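Local coordinates for protein GH127 beta-L-arabinofuranoside (Geobacillus stearothermophilus, PDB 4QK0) that hydrolyses beta-L-arabinofuranosides as a glycoside hydrolase of family GH127, and probably releases L-arabinose from plant-derived sugar chains, at residues 378-383 with 402-407; 327-332 with 395-400; 216-221 with 254-259; 275-280 with 290-295. All blocks are in the same frame, centred on the assembly; numbering follows the deposited sequence.

Interaction 1 (378-383 with 402-407); sequences KFFYVN and PVRQKW
Phe-379 and Gln-405 pair through their backbones: Phe-379 N donates to Gln-405 O at 2.7 Å, and Gln-405 N returns a bond of 2.9 Å to Phe-379 O. That carbonyl also accepts from the indole of Trp-407, NE1 lying 2.9 Å from Phe-379 O. The two donors reach it from opposite faces of its plane, which pins the peptide from both sides. Tryptophan suits this place because one ring supplies both an N-H at its edge and a broad apolar face. CH-pi contacts form the second group. Arg-404 CG sits over the centre of the Phe-380 ring, 3.4 Å from the centroid, and Tyr-381 CB lies over one face of the Trp-407 six-membered ring, toward its rim. The guanidinium of Arg-404 keeps one face against Phe-380 CE2 while NH1 forms a salt bridge with Asp-373. More loosely, Lys-378 CG rests on Lys-406 CD at 4.0 Å. At the heart is a single antiparallel beta bridge, tying together two loops of the catalytic domain, which has the (alpha/alpha)6-barrel fold of GH127 enzymes.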
loop_
_atom_site.group_PDB
_atom_site.type_symbol
_atom_site.label_atom_id
_atom_site.label_comp_id
_atom_site.label_asym_id
_atom_site.label_seq_id
_atom_site.Cartn_x
_atom_site.Cartn_y
_atom_site.Cartn_z
ATOM N N LYS A 378 -24.839 -9.509 -5.514
ATOM C CA LYS A 378 -23.565 -8.879 -5.731
ATOM C C LYS A 378 -22.431 -9.581 -4.966
ATOM O O LYS A 378 -22.668 -10.251 -3.959
ATOM C CB LYS A 378 -23.660 -7.398 -5.342
ATOM C CG LYS A 378 -24.724 -6.702 -6.182
ATOM C CD LYS A 378 -24.652 -5.193 -6.204
ATOM C CE LYS A 378 -25.375 -4.600 -5.004
ATOM N NZ LYS A 378 -25.898 -3.250 -5.350
ATOM N N PHE A 379 -21.206 -9.361 -5.446
ATOM C CA PHE A 379 -20.023 -10.063 -4.979
ATOM C C PHE A 379 -18.808 -9.156 -4.768
ATOM O O PHE A 379 -18.689 -8.080 -5.378
ATOM C CB PHE A 379 -19.661 -11.136 -5.972
ATOM C CG PHE A 379 -20.782 -12.081 -6.269
ATOM C CD1 PHE A 379 -21.732 -11.777 -7.288
ATOM C CD2 PHE A 379 -20.968 -13.223 -5.527
ATOM C CE1 PHE A 379 -22.801 -12.632 -7.570
ATOM C CE2 PHE A 379 -22.027 -14.089 -5.838
ATOM C CZ PHE A 379 -22.927 -13.799 -6.851
ATOM N N PHE A 380 -17.920 -9.621 -3.882
ATOM C CA PHE A 380 -16.564 -9.131 -3.791
ATOM C C PHE A 380 -15.597 -10.118 -4.447
ATOM O O PHE A 380 -15.735 -11.348 -4.327
ATOM C CB PHE A 380 -16.119 -9.035 -2.331
ATOM C CG PHE A 380 -16.542 -7.822 -1.613
ATOM C CD1 PHE A 380 -16.523 -6.600 -2.208
ATOM C CD2 PHE A 380 -16.978 -7.923 -0.334
ATOM C CE1 PHE A 380 -16.954 -5.490 -1.507
ATOM C CE2 PHE A 380 -17.399 -6.817 0.385
ATOM C CZ PHE A 380 -17.376 -5.591 -0.207
ATOM N N TYR A 381 -14.602 -9.567 -5.123
ATOM C CA TYR A 381 -13.437 -10.313 -5.542
ATOM C C TYR A 381 -12.473 -10.307 -4.342
ATOM O O TYR A 381 -12.068 -11.337 -3.873
ATOM C CB TYR A 381 -12.886 -9.652 -6.777
ATOM C CG TYR A 381 -12.058 -10.527 -7.667
ATOM C CD1 TYR A 381 -10.702 -10.669 -7.427
ATOM C CD2 TYR A 381 -12.605 -11.164 -8.773
ATOM C CE1 TYR A 381 -9.894 -11.452 -8.231
ATOM C CE2 TYR A 381 -11.797 -11.941 -9.602
ATOM C CZ TYR A 381 -10.434 -12.091 -9.314
ATOM O OH TYR A 381 -9.561 -12.855 -10.073
ATOM N N VAL A 382 -12.250 -9.133 -3.767
ATOM C CA VAL A 382 -11.311 -8.888 -2.664
ATOM C C VAL A 382 -12.020 -8.744 -1.362
ATOM O O VAL A 382 -13.054 -8.084 -1.300
ATOM C CB VAL A 382 -10.581 -7.573 -2.961
ATOM C CG1 VAL A 382 -9.924 -6.995 -1.752
ATOM C CG2 VAL A 382 -9.614 -7.784 -4.111
ATOM N N ASN A 383 -11.494 -9.370 -0.304
ATOM C CA ASN A 383 -12.154 -9.349 0.986
ATOM C C ASN A 383 -11.282 -8.697 2.056
ATOM O O ASN A 383 -10.529 -9.379 2.781
ATOM C CB ASN A 383 -12.524 -10.740 1.478
ATOM C CG ASN A 383 -13.509 -11.398 0.571
ATOM O OD1 ASN A 383 -13.110 -12.002 -0.416
ATOM N ND2 ASN A 383 -14.794 -11.178 0.820
ATOM N N PRO A 402 -15.310 -0.837 -2.060
ATOM C CA PRO A 402 -16.016 -0.626 -0.795
ATOM C C PRO A 402 -17.424 -1.182 -0.761
ATOM O O PRO A 402 -18.002 -1.290 0.300
ATOM C CB PRO A 402 -16.044 0.913 -0.647
ATOM C CG PRO A 402 -15.898 1.430 -2.026
ATOM C CD PRO A 402 -15.036 0.440 -2.771
ATOM N N VAL A 403 -17.989 -1.500 -1.920
ATOM C CA VAL A 403 -19.240 -2.226 -1.970
ATOM C C VAL A 403 -19.186 -3.358 -2.984
ATOM O O VAL A 403 -18.339 -3.348 -3.887
ATOM C CB VAL A 403 -20.428 -1.293 -2.341
ATOM C CG1 VAL A 403 -20.531 -0.210 -1.296
ATOM C CG2 VAL A 403 -20.298 -0.694 -3.748
ATOM N N ARG A 404 -20.083 -4.332 -2.827
ATOM C CA ARG A 404 -20.071 -5.500 -3.679
ATOM C C ARG A 404 -20.673 -5.099 -5.000
ATOM O O ARG A 404 -21.333 -4.088 -5.071
ATOM C CB ARG A 404 -20.845 -6.659 -3.018
ATOM C CG ARG A 404 -20.248 -7.178 -1.694
ATOM C CD ARG A 404 -20.816 -8.555 -1.280
ATOM N NE ARG A 404 -20.266 -9.005 -0.008
ATOM C CZ ARG A 404 -20.694 -8.610 1.167
ATOM N NH1 ARG A 404 -21.708 -7.781 1.269
ATOM N NH2 ARG A 404 -20.053 -8.971 2.260
ATOM N N GLN A 405 -20.416 -5.861 -6.045
ATOM C CA GLN A 405 -20.933 -5.521 -7.348
ATOM C C GLN A 405 -21.121 -6.772 -8.198
ATOM O O GLN A 405 -20.853 -7.898 -7.747
ATOM C CB GLN A 405 -19.948 -4.589 -8.039
ATOM C CG GLN A 405 -18.560 -5.169 -8.153
ATOM C CD GLN A 405 -17.523 -4.201 -8.728
ATOM O OE1 GLN A 405 -17.263 -3.117 -8.179
ATOM N NE2 GLN A 405 -16.883 -4.620 -9.817
ATOM N N LYS A 406 -21.584 -6.607 -9.429
ATOM C CA LYS A 406 -21.416 -7.684 -10.425
ATOM C C LYS A 406 -20.076 -7.569 -11.147
ATOM O O LYS A 406 -19.492 -6.473 -11.264
ATOM C CB LYS A 406 -22.550 -7.713 -11.423
ATOM C CG LYS A 406 -23.827 -8.223 -10.809
ATOM C CD LYS A 406 -24.651 -7.099 -10.184
ATOM C CE LYS A 406 -25.898 -6.793 -11.036
ATOM N NZ LYS A 406 -26.542 -5.470 -10.784
ATOM N N TRP A 407 -19.595 -8.717 -11.624
ATOM C CA TRP A 407 -18.303 -8.825 -12.328
ATOM C C TRP A 407 -18.476 -9.443 -13.717
ATOM O O TRP A 407 -19.525 -10.039 -14.051
ATOM C CB TRP A 407 -17.302 -9.644 -11.499
ATOM C CG TRP A 407 -17.083 -9.057 -10.131
ATOM C CD1 TRP A 407 -17.863 -9.241 -9.022
ATOM C CD2 TRP A 407 -16.051 -8.145 -9.749
ATOM N NE1 TRP A 407 -17.376 -8.499 -7.970
ATOM C CE2 TRP A 407 -16.263 -7.821 -8.382
ATOM C CE3 TRP A 407 -14.957 -7.576 -10.424
ATOM C CZ2 TRP A 407 -15.420 -6.957 -7.668
ATOM C CZ3 TRP A 407 -14.111 -6.708 -9.719
ATOM C CH2 TRP A 407 -14.352 -6.409 -8.349
#

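Interaction 2 (327-332 with 395-400); sequences NDTAYA and HDKRHV
His-399 points the edge of its ring into two successive carbonyls, its NE2 lying 3.1 Å from Ala-330 O and making a weaker, bent bond to Thr-329 O. A chi1 of 64° tucks CG over its own backbone, flanked by N and C, and this swings the imidazole across to the 327-332 loop. Ala-330 O lies in the ring plane, whereas NE2 stands above the plane of that carbonyl. Tyr-331 runs beside the histidine, CD1 to CD2 of His-399 3.6 Å, but the rings, inclined by 28°, are offset so far that little of their faces meets; its hydroxyl bonds to Glu-317. His-399 belongs to a type I beta turn from Lys-397 to Val-400, close to the dimer interface, where His-395 stacks on Phe-315 of the second subunit. Lys-397 is stretched out straight, so that NZ forms a salt bridge of 3.0 Å with Asp-328 OD2, met from above the carboxylate plane. A methionine in its place would probably leave the Asp-328 carboxylate without this counter-charge. Beside the lysine, Thr-329 turns its methyl CG2 to Asp-396 O.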
loop_
_atom_site.group_PDB
_atom_site.type_symbol
_atom_site.label_atom_id
_atom_site.label_comp_id
_atom_site.label_asym_id
_atom_site.label_seq_id
_atom_site.Cartn_x
_atom_site.Cartn_y
_atom_site.Cartn_z
ATOM N N ASN A 327 -4.258 -5.210 6.879
ATOM C CA ASN A 327 -5.704 -5.307 6.818
ATOM C C ASN A 327 -6.369 -4.463 5.716
ATOM O O ASN A 327 -7.440 -4.830 5.194
ATOM C CB ASN A 327 -6.264 -4.964 8.187
ATOM C CG ASN A 327 -5.861 -5.999 9.241
ATOM O OD1 ASN A 327 -6.061 -7.185 9.033
ATOM N ND2 ASN A 327 -5.280 -5.566 10.369
ATOM N N ASP A 328 -5.734 -3.359 5.384
ATOM C CA ASP A 328 -6.324 -2.331 4.520
ATOM C C ASP A 328 -5.912 -2.581 3.107
ATOM O O ASP A 328 -6.672 -2.264 2.179
ATOM C CB ASP A 328 -5.943 -0.899 4.983
ATOM C CG ASP A 328 -4.424 -0.699 5.150
ATOM O OD1 ASP A 328 -3.647 -1.673 5.183
ATOM O OD2 ASP A 328 -4.001 0.472 5.295
ATOM N N THR A 329 -4.756 -3.204 2.902
ATOM C CA THR A 329 -4.281 -3.546 1.592
ATOM C C THR A 329 -4.355 -5.075 1.253
ATOM O O THR A 329 -3.880 -5.503 0.191
ATOM C CB THR A 329 -2.839 -3.114 1.436
ATOM O OG1 THR A 329 -2.067 -3.636 2.528
ATOM C CG2 THR A 329 -2.750 -1.619 1.426
ATOM N N ALA A 330 -4.988 -5.854 2.113
ATOM C CA ALA A 330 -5.214 -7.290 1.900
ATOM C C ALA A 330 -5.766 -7.560 0.544
ATOM O O ALA A 330 -6.518 -6.736 0.004
ATOM C CB ALA A 330 -6.183 -7.785 2.917
ATOM N N TYR A 331 -5.473 -8.732 -0.016
ATOM C CA TYR A 331 -6.196 -9.147 -1.210
ATOM C C TYR A 331 -7.269 -10.161 -0.820
ATOM O O TYR A 331 -8.466 -9.919 -1.029
ATOM C CB TYR A 331 -5.251 -9.653 -2.244
ATOM C CG TYR A 331 -5.821 -9.530 -3.627
ATOM C CD1 TYR A 331 -5.865 -8.310 -4.295
ATOM C CD2 TYR A 331 -6.297 -10.638 -4.288
ATOM C CE1 TYR A 331 -6.395 -8.212 -5.585
ATOM C CE2 TYR A 331 -6.805 -10.555 -5.562
ATOM C CZ TYR A 331 -6.870 -9.345 -6.205
ATOM O OH TYR A 331 -7.349 -9.303 -7.509
ATOM N N ALA A 332 -6.877 -11.293 -0.241
ATOM C CA ALA A 332 -7.858 -12.249 0.349
ATOM C C ALA A 332 -9.034 -12.537 -0.598
ATOM O O ALA A 332 -10.194 -12.385 -0.258
ATOM C CB ALA A 332 -8.347 -11.761 1.666
ATOM N N HIS A 395 -3.978 4.449 -5.200
ATOM C CA HIS A 395 -3.525 3.428 -6.123
ATOM C C HIS A 395 -3.231 2.079 -5.395
ATOM O O HIS A 395 -3.577 0.998 -5.900
ATOM C CB HIS A 395 -2.265 3.920 -6.780
ATOM C CG HIS A 395 -1.799 3.114 -7.948
ATOM N ND1 HIS A 395 -2.453 3.105 -9.163
ATOM C CD2 HIS A 395 -0.698 2.352 -8.111
ATOM C CE1 HIS A 395 -1.779 2.356 -10.021
ATOM N NE2 HIS A 395 -0.711 1.880 -9.412
ATOM N N ASP A 396 -2.638 2.139 -4.211
ATOM C CA ASP A 396 -2.336 0.924 -3.491
ATOM C C ASP A 396 -3.540 0.319 -2.812
ATOM O O ASP A 396 -3.410 -0.709 -2.137
ATOM C CB ASP A 396 -1.129 1.092 -2.540
ATOM C CG ASP A 396 -1.374 2.067 -1.376
ATOM O OD1 ASP A 396 -2.530 2.436 -1.163
ATOM O OD2 ASP A 396 -0.369 2.444 -0.670
ATOM N N LYS A 397 -4.723 0.908 -2.990
ATOM C CA LYS A 397 -5.973 0.335 -2.466
ATOM C C LYS A 397 -7.088 0.225 -3.479
ATOM O O LYS A 397 -8.195 -0.095 -3.124
ATOM C CB LYS A 397 -6.477 1.093 -1.280
ATOM C CG LYS A 397 -5.503 1.011 -0.133
ATOM C CD LYS A 397 -6.014 1.669 1.112
ATOM C CE LYS A 397 -4.865 1.812 2.100
ATOM N NZ LYS A 397 -5.335 2.409 3.368
ATOM N N ARG A 398 -6.780 0.419 -4.748
ATOM C CA ARG A 398 -7.801 0.512 -5.758
ATOM C C ARG A 398 -8.401 -0.857 -6.020
ATOM O O ARG A 398 -9.489 -0.940 -6.545
ATOM C CB ARG A 398 -7.228 1.081 -7.066
ATOM C CG ARG A 398 -6.330 0.115 -7.862
ATOM C CD ARG A 398 -5.630 0.856 -8.990
ATOM N NE ARG A 398 -4.793 0.011 -9.831
ATOM C CZ ARG A 398 -3.579 -0.457 -9.509
ATOM N NH1 ARG A 398 -2.990 -0.168 -8.336
ATOM N NH2 ARG A 398 -2.937 -1.236 -10.369
ATOM N N HIS A 399 -7.706 -1.932 -5.663
ATOM C CA HIS A 399 -8.290 -3.323 -5.711
ATOM C C HIS A 399 -9.356 -3.518 -4.657
ATOM O O HIS A 399 -10.130 -4.446 -4.714
ATOM C CB HIS A 399 -7.187 -4.366 -5.491
ATOM C CG HIS A 399 -6.570 -4.288 -4.139
ATOM N ND1 HIS A 399 -5.623 -3.338 -3.800
ATOM C CD2 HIS A 399 -6.733 -5.057 -3.046
ATOM C CE1 HIS A 399 -5.217 -3.547 -2.566
ATOM N NE2 HIS A 399 -5.878 -4.581 -2.077
ATOM N N VAL A 400 -9.361 -2.686 -3.642
ATOM C CA VAL A 400 -10.370 -2.831 -2.608
ATOM C C VAL A 400 -11.649 -2.066 -3.009
ATOM O O VAL A 400 -11.651 -0.821 -3.053
ATOM C CB VAL A 400 -9.864 -2.308 -1.274
ATOM C CG1 VAL A 400 -10.966 -2.394 -0.234
ATOM C CG2 VAL A 400 -8.656 -3.110 -0.811
#

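Interaction 3 (216-221 with 254-259); sequences YFIDQR and IPVREQ
Arg-257 meets Asp-219 end-on, NH1 and NH2 both closing on the single oxygen OD1, at 2.9 and 3.0 Å. OD1 lies in the guanidinium plane, yet the carboxylate is turned 46° against it, and both nitrogens come from the same face of the acid. Its straight aliphatic chain gives the arginine the length to bridge from the 3-10 turn to the helix. The same guanidinium also pairs with Asp-285, and OD1 takes a further bond from Gln-215. A leucine at Arg-257 would probably leave both acids without their shared positive partner. Next to this salt bridge Ile-218 and Val-256 cross at about a right angle, their CG2 methyls 3.9 Å apart; branched aliphatic side chains offer methyls that fill the apolar contact between helix and turn. Just beyond the helix end, Arg-221 O receives a CA-H...O contact from Pro-255 CA at 3.5 Å, while a water accepts from Val-256 N. The contact thus fastens the C-terminal end of helix 208-220 to the loop leading to strand 264-265, with helices 194-205, 266-283 and 286-302 packed around it.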
loop_
_atom_site.group_PDB
_atom_site.type_symbol
_atom_site.label_atom_id
_atom_site.label_comp_id
_atom_site.label_asym_id
_atom_site.label_seq_id
_atom_site.Cartn_x
_atom_site.Cartn_y
_atom_site.Cartn_z
ATOM N N TYR A 216 2.485 -37.012 -12.577
ATOM C CA TYR A 216 3.467 -36.504 -13.503
ATOM C C TYR A 216 3.491 -34.948 -13.466
ATOM O O TYR A 216 4.542 -34.327 -13.438
ATOM C CB TYR A 216 3.241 -36.977 -14.980
ATOM C CG TYR A 216 3.852 -35.974 -15.909
ATOM C CD1 TYR A 216 5.211 -35.911 -16.098
ATOM C CD2 TYR A 216 3.067 -34.974 -16.486
ATOM C CE1 TYR A 216 5.765 -34.922 -16.905
ATOM C CE2 TYR A 216 3.612 -34.002 -17.293
ATOM C CZ TYR A 216 4.929 -33.953 -17.476
ATOM O OH TYR A 216 5.450 -32.933 -18.263
ATOM N N PHE A 217 2.323 -34.326 -13.538
ATOM C CA PHE A 217 2.271 -32.836 -13.613
ATOM C C PHE A 217 2.888 -32.171 -12.356
ATOM O O PHE A 217 3.633 -31.228 -12.441
ATOM C CB PHE A 217 0.815 -32.389 -13.773
ATOM C CG PHE A 217 0.292 -32.458 -15.205
ATOM C CD1 PHE A 217 0.944 -31.836 -16.231
ATOM C CD2 PHE A 217 -0.858 -33.130 -15.484
ATOM C CE1 PHE A 217 0.440 -31.858 -17.524
ATOM C CE2 PHE A 217 -1.383 -33.146 -16.758
ATOM C CZ PHE A 217 -0.730 -32.518 -17.796
ATOM N N ILE A 218 2.575 -32.737 -11.209
ATOM C CA ILE A 218 3.138 -32.306 -9.948
ATOM C C ILE A 218 4.649 -32.552 -9.849
ATOM O O ILE A 218 5.384 -31.651 -9.440
ATOM C CB ILE A 218 2.381 -32.976 -8.776
ATOM C CG1 ILE A 218 0.941 -32.454 -8.694
ATOM C CG2 ILE A 218 3.094 -32.785 -7.458
ATOM C CD1 ILE A 218 0.809 -30.969 -8.434
ATOM N N ASP A 219 5.122 -33.734 -10.243
ATOM C CA ASP A 219 6.565 -34.021 -10.137
ATOM C C ASP A 219 7.379 -33.264 -11.132
ATOM O O ASP A 219 8.538 -33.000 -10.875
ATOM C CB ASP A 219 6.900 -35.537 -10.256
ATOM C CG ASP A 219 6.329 -36.336 -9.121
ATOM O OD1 ASP A 219 6.126 -35.773 -7.996
ATOM O OD2 ASP A 219 6.087 -37.548 -9.342
ATOM N N GLN A 220 6.782 -32.869 -12.241
ATOM C CA GLN A 220 7.552 -32.180 -13.272
ATOM C C GLN A 220 7.717 -30.665 -13.036
ATOM O O GLN A 220 8.664 -30.050 -13.517
ATOM C CB GLN A 220 6.881 -32.348 -14.610
ATOM C CG GLN A 220 7.785 -31.980 -15.760
ATOM C CD GLN A 220 9.009 -32.894 -15.881
ATOM O OE1 GLN A 220 8.996 -34.040 -15.474
ATOM N NE2 GLN A 220 10.059 -32.371 -16.465
ATOM N N ARG A 221 6.785 -30.087 -12.287
ATOM C CA ARG A 221 6.771 -28.651 -12.019
ATOM C C ARG A 221 8.033 -28.204 -11.342
ATOM O O ARG A 221 8.468 -28.775 -10.326
ATOM C CB ARG A 221 5.571 -28.262 -11.170
ATOM C CG ARG A 221 5.133 -26.847 -11.379
ATOM C CD ARG A 221 3.978 -26.473 -10.468
ATOM N NE ARG A 221 3.404 -25.199 -10.913
ATOM C CZ ARG A 221 2.566 -25.059 -11.944
ATOM N NH1 ARG A 221 2.202 -26.125 -12.656
ATOM N NH2 ARG A 221 2.091 -23.856 -12.273
ATOM N N ILE A 254 10.882 -24.025 -8.195
ATOM C CA ILE A 254 11.615 -25.200 -7.742
ATOM C C ILE A 254 10.616 -26.338 -7.550
ATOM O O ILE A 254 9.433 -26.104 -7.454
ATOM C CB ILE A 254 12.314 -24.960 -6.371
ATOM C CG1 ILE A 254 11.272 -24.651 -5.277
ATOM C CG2 ILE A 254 13.345 -23.861 -6.472
ATOM C CD1 ILE A 254 11.871 -24.138 -3.966
ATOM N N PRO A 255 11.103 -27.572 -7.435
ATOM C CA PRO A 255 10.179 -28.656 -7.332
ATOM C C PRO A 255 9.339 -28.578 -6.079
ATOM O O PRO A 255 9.784 -28.049 -5.068
ATOM C CB PRO A 255 11.101 -29.903 -7.359
ATOM C CG PRO A 255 12.317 -29.463 -8.143
ATOM C CD PRO A 255 12.493 -28.025 -7.687
ATOM N N VAL A 256 8.142 -29.152 -6.132
ATOM C CA VAL A 256 7.189 -28.916 -5.071
ATOM C C VAL A 256 7.670 -29.390 -3.704
ATOM O O VAL A 256 7.399 -28.713 -2.723
ATOM C CB VAL A 256 5.810 -29.493 -5.337
ATOM C CG1 VAL A 256 5.254 -28.891 -6.621
ATOM C CG2 VAL A 256 5.848 -31.007 -5.419
ATOM N N ARG A 257 8.433 -30.490 -3.654
ATOM C CA ARG A 257 8.943 -30.994 -2.389
ATOM C C ARG A 257 10.001 -30.075 -1.781
ATOM O O ARG A 257 10.237 -30.146 -0.600
ATOM C CB ARG A 257 9.486 -32.443 -2.503
ATOM C CG ARG A 257 8.423 -33.486 -2.824
ATOM C CD ARG A 257 9.018 -34.790 -3.324
ATOM N NE ARG A 257 8.003 -35.773 -3.731
ATOM C CZ ARG A 257 7.400 -35.771 -4.901
ATOM N NH1 ARG A 257 7.626 -34.788 -5.776
ATOM N NH2 ARG A 257 6.506 -36.711 -5.203
ATOM N N GLU A 258 10.600 -29.190 -2.551
ATOM C CA GLU A 258 11.534 -28.237 -1.967
ATOM C C GLU A 258 10.866 -26.896 -1.577
ATOM O O GLU A 258 11.532 -26.015 -1.055
ATOM C CB GLU A 258 12.642 -27.960 -2.960
ATOM C CG GLU A 258 13.412 -29.225 -3.261
ATOM C CD GLU A 258 14.359 -29.101 -4.454
ATOM O OE1 GLU A 258 14.486 -30.128 -5.155
ATOM O OE2 GLU A 258 14.972 -28.025 -4.712
ATOM N N GLN A 259 9.572 -26.739 -1.863
ATOM C CA GLN A 259 8.815 -25.537 -1.471
ATOM C C GLN A 259 8.418 -25.634 -0.006
ATOM O O GLN A 259 7.578 -26.463 0.398
ATOM C CB GLN A 259 7.593 -25.320 -2.399
ATOM C CG GLN A 259 8.025 -24.999 -3.802
ATOM C CD GLN A 259 6.871 -24.707 -4.745
ATOM O OE1 GLN A 259 5.811 -24.185 -4.337
ATOM N NE2 GLN A 259 7.048 -25.074 -6.018
HETATM O O HOH W 1 7.605 -30.669 -8.700
#

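Interaction 4 (275-280 with 290-295); sequences AMAGLA and QACQTL
Met-276 and Cys-292 bring together two successive helices, 266-283 and 286-302, roughly antiparallel and joined by a short turn, within the helical catalytic domain of (alpha/alpha)6-barrel type. The axes of the two short segments run at 143° to each other and approach to 9.4 Å. Small residues stand where the backbones come nearest, Ala-277 CA lying 6.1 Å from Cys-292 CA. The tight part lies around Met-276, modelled as selenomethionine, a labelled form of the residue. Its CB rests 3.5 Å from Cys-292 SG. The chain bends at the CG-SE bond (chi3 54°), which carries the terminal CE between two residues of the facing helix, 3.8 Å from Leu-295 CD1 and 3.9 Å from Ala-291 CB. A long flexible side chain does this well, and alanine at 291 keeps its bulk low under the methyl. Away from this patch the contact thins. Ala-280 directs its CB toward the facing helix but finds only distant atoms of 290-295 and is met instead by Leu-288 and Lys-289, the two residues just before Gln-290 on that helix. Gln-290 is exposed to solvent, and Gln-293 hydrogen-bonds Glu-351, its amide engaged away from the contact. Apolar contact alone holds the two segments, and the cysteine is wedged so closely that its SG also lies 3.5 Å from the backbone N of Ala-277.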
loop_
_atom_site.group_PDB
_atom_site.type_symbol
_atom_site.label_atom_id
_atom_site.label_comp_id
_atom_site.label_asym_id
_atom_site.label_seq_id
_atom_site.Cartn_x
_atom_site.Cartn_y
_atom_site.Cartn_z
ATOM N N ALA A 275 -3.898 -30.779 -4.832
ATOM C CA ALA A 275 -3.456 -31.911 -5.604
ATOM C C ALA A 275 -2.330 -32.701 -4.871
ATOM O O ALA A 275 -2.375 -33.921 -4.779
ATOM C CB ALA A 275 -3.016 -31.506 -6.981
HETATM N N MSE A 276 -1.366 -31.983 -4.331
HETATM C CA MSE A 276 -0.278 -32.622 -3.632
HETATM C C MSE A 276 -0.775 -33.454 -2.484
HETATM O O MSE A 276 -0.288 -34.560 -2.287
HETATM C CB MSE A 276 0.722 -31.605 -3.110
HETATM C CG MSE A 276 1.448 -30.933 -4.275
HETATM SE SE MSE A 276 2.449 -29.395 -3.546
HETATM C CE MSE A 276 3.534 -30.125 -2.096
ATOM N N ALA A 277 -1.743 -32.948 -1.728
ATOM C CA ALA A 277 -2.270 -33.667 -0.575
ATOM C C ALA A 277 -3.057 -34.919 -0.967
ATOM O O ALA A 277 -2.938 -35.957 -0.322
ATOM C CB ALA A 277 -3.140 -32.770 0.253
ATOM N N GLY A 278 -3.860 -34.799 -2.020
ATOM C CA GLY A 278 -4.566 -35.940 -2.612
ATOM C C GLY A 278 -3.599 -37.028 -3.101
ATOM O O GLY A 278 -3.826 -38.179 -2.832
ATOM N N LEU A 279 -2.530 -36.652 -3.787
ATOM C CA LEU A 279 -1.539 -37.590 -4.251
ATOM C C LEU A 279 -0.734 -38.223 -3.104
ATOM O O LEU A 279 -0.528 -39.417 -3.104
ATOM C CB LEU A 279 -0.562 -36.943 -5.181
ATOM C CG LEU A 279 -1.124 -36.551 -6.533
ATOM C CD1 LEU A 279 -0.173 -35.548 -7.196
ATOM C CD2 LEU A 279 -1.356 -37.766 -7.422
ATOM N N ALA A 280 -0.336 -37.447 -2.112
ATOM C CA ALA A 280 0.307 -38.038 -0.947
ATOM C C ALA A 280 -0.553 -39.140 -0.307
ATOM O O ALA A 280 -0.046 -40.148 0.121
ATOM C CB ALA A 280 0.619 -36.989 0.087
ATOM N N GLN A 290 4.884 -34.811 3.848
ATOM C CA GLN A 290 5.640 -33.879 4.675
ATOM C C GLN A 290 5.727 -32.513 4.050
ATOM O O GLN A 290 5.619 -31.542 4.753
ATOM C CB GLN A 290 7.052 -34.384 4.916
ATOM C CG GLN A 290 7.084 -35.294 6.132
ATOM C CD GLN A 290 8.363 -36.093 6.224
ATOM O OE1 GLN A 290 9.378 -35.748 5.605
ATOM N NE2 GLN A 290 8.318 -37.188 6.979
ATOM N N ALA A 291 5.898 -32.449 2.735
ATOM C CA ALA A 291 5.883 -31.164 2.027
ATOM C C ALA A 291 4.554 -30.440 2.256
ATOM O O ALA A 291 4.538 -29.276 2.596
ATOM C CB ALA A 291 6.135 -31.355 0.552
ATOM N N CYS A 292 3.451 -31.179 2.149
ATOM C CA CYS A 292 2.129 -30.656 2.410
ATOM C C CYS A 292 1.999 -30.133 3.798
ATOM O O CYS A 292 1.397 -29.089 3.975
ATOM C CB CYS A 292 1.034 -31.688 2.163
ATOM S SG CYS A 292 0.839 -32.068 0.390
ATOM N N GLN A 293 2.532 -30.860 4.784
ATOM C CA GLN A 293 2.373 -30.476 6.155
ATOM C C GLN A 293 3.166 -29.217 6.418
ATOM O O GLN A 293 2.721 -28.387 7.180
ATOM C CB GLN A 293 2.773 -31.582 7.135
ATOM C CG GLN A 293 1.735 -32.707 7.162
ATOM C CD GLN A 293 2.227 -34.008 7.836
ATOM O OE1 GLN A 293 3.380 -34.431 7.669
ATOM N NE2 GLN A 293 1.327 -34.668 8.556
ATOM N N THR A 294 4.334 -29.100 5.815
ATOM C CA THR A 294 5.197 -27.960 6.000
ATOM C C THR A 294 4.514 -26.731 5.377
ATOM O O THR A 294 4.498 -25.682 5.976
ATOM C CB THR A 294 6.547 -28.218 5.325
ATOM O OG1 THR A 294 7.177 -29.282 6.038
ATOM C CG2 THR A 294 7.460 -27.005 5.361
ATOM N N LEU A 295 3.912 -26.914 4.212
ATOM C CA LEU A 295 3.225 -25.823 3.561
ATOM C C LEU A 295 1.962 -25.435 4.295
ATOM O O LEU A 295 1.680 -24.259 4.426
ATOM C CB LEU A 295 2.940 -26.154 2.121
ATOM C CG LEU A 295 4.224 -26.163 1.278
ATOM C CD1 LEU A 295 4.046 -26.973 0.016
ATOM C CD2 LEU A 295 4.633 -24.762 0.891
#

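All four contacts lie in the catalytic domain but differ in chemistry with their place. Interaction 4, helix to helix, is the buried one and wholly apolar; the other three are partly buried. Interaction 3, helix to loop, abuts it, Ile-218 CG1 lying 3.6 Å from Leu-279 CD1 and Val-256 packing on Met-276, and adds a salt bridge at its partly exposed side. Interactions 1 and 2 join loop to loop, using backbone carbonyls as acceptors for an indole and an imidazole, though interaction 2 has a charge pair as well. They touch each other, with a probable hydrogen bond from Asn-383 N to Tyr-331 O, and interaction 2 alone reaches the second subunit. The two pairs stand 30 to 34 Å apart between centres.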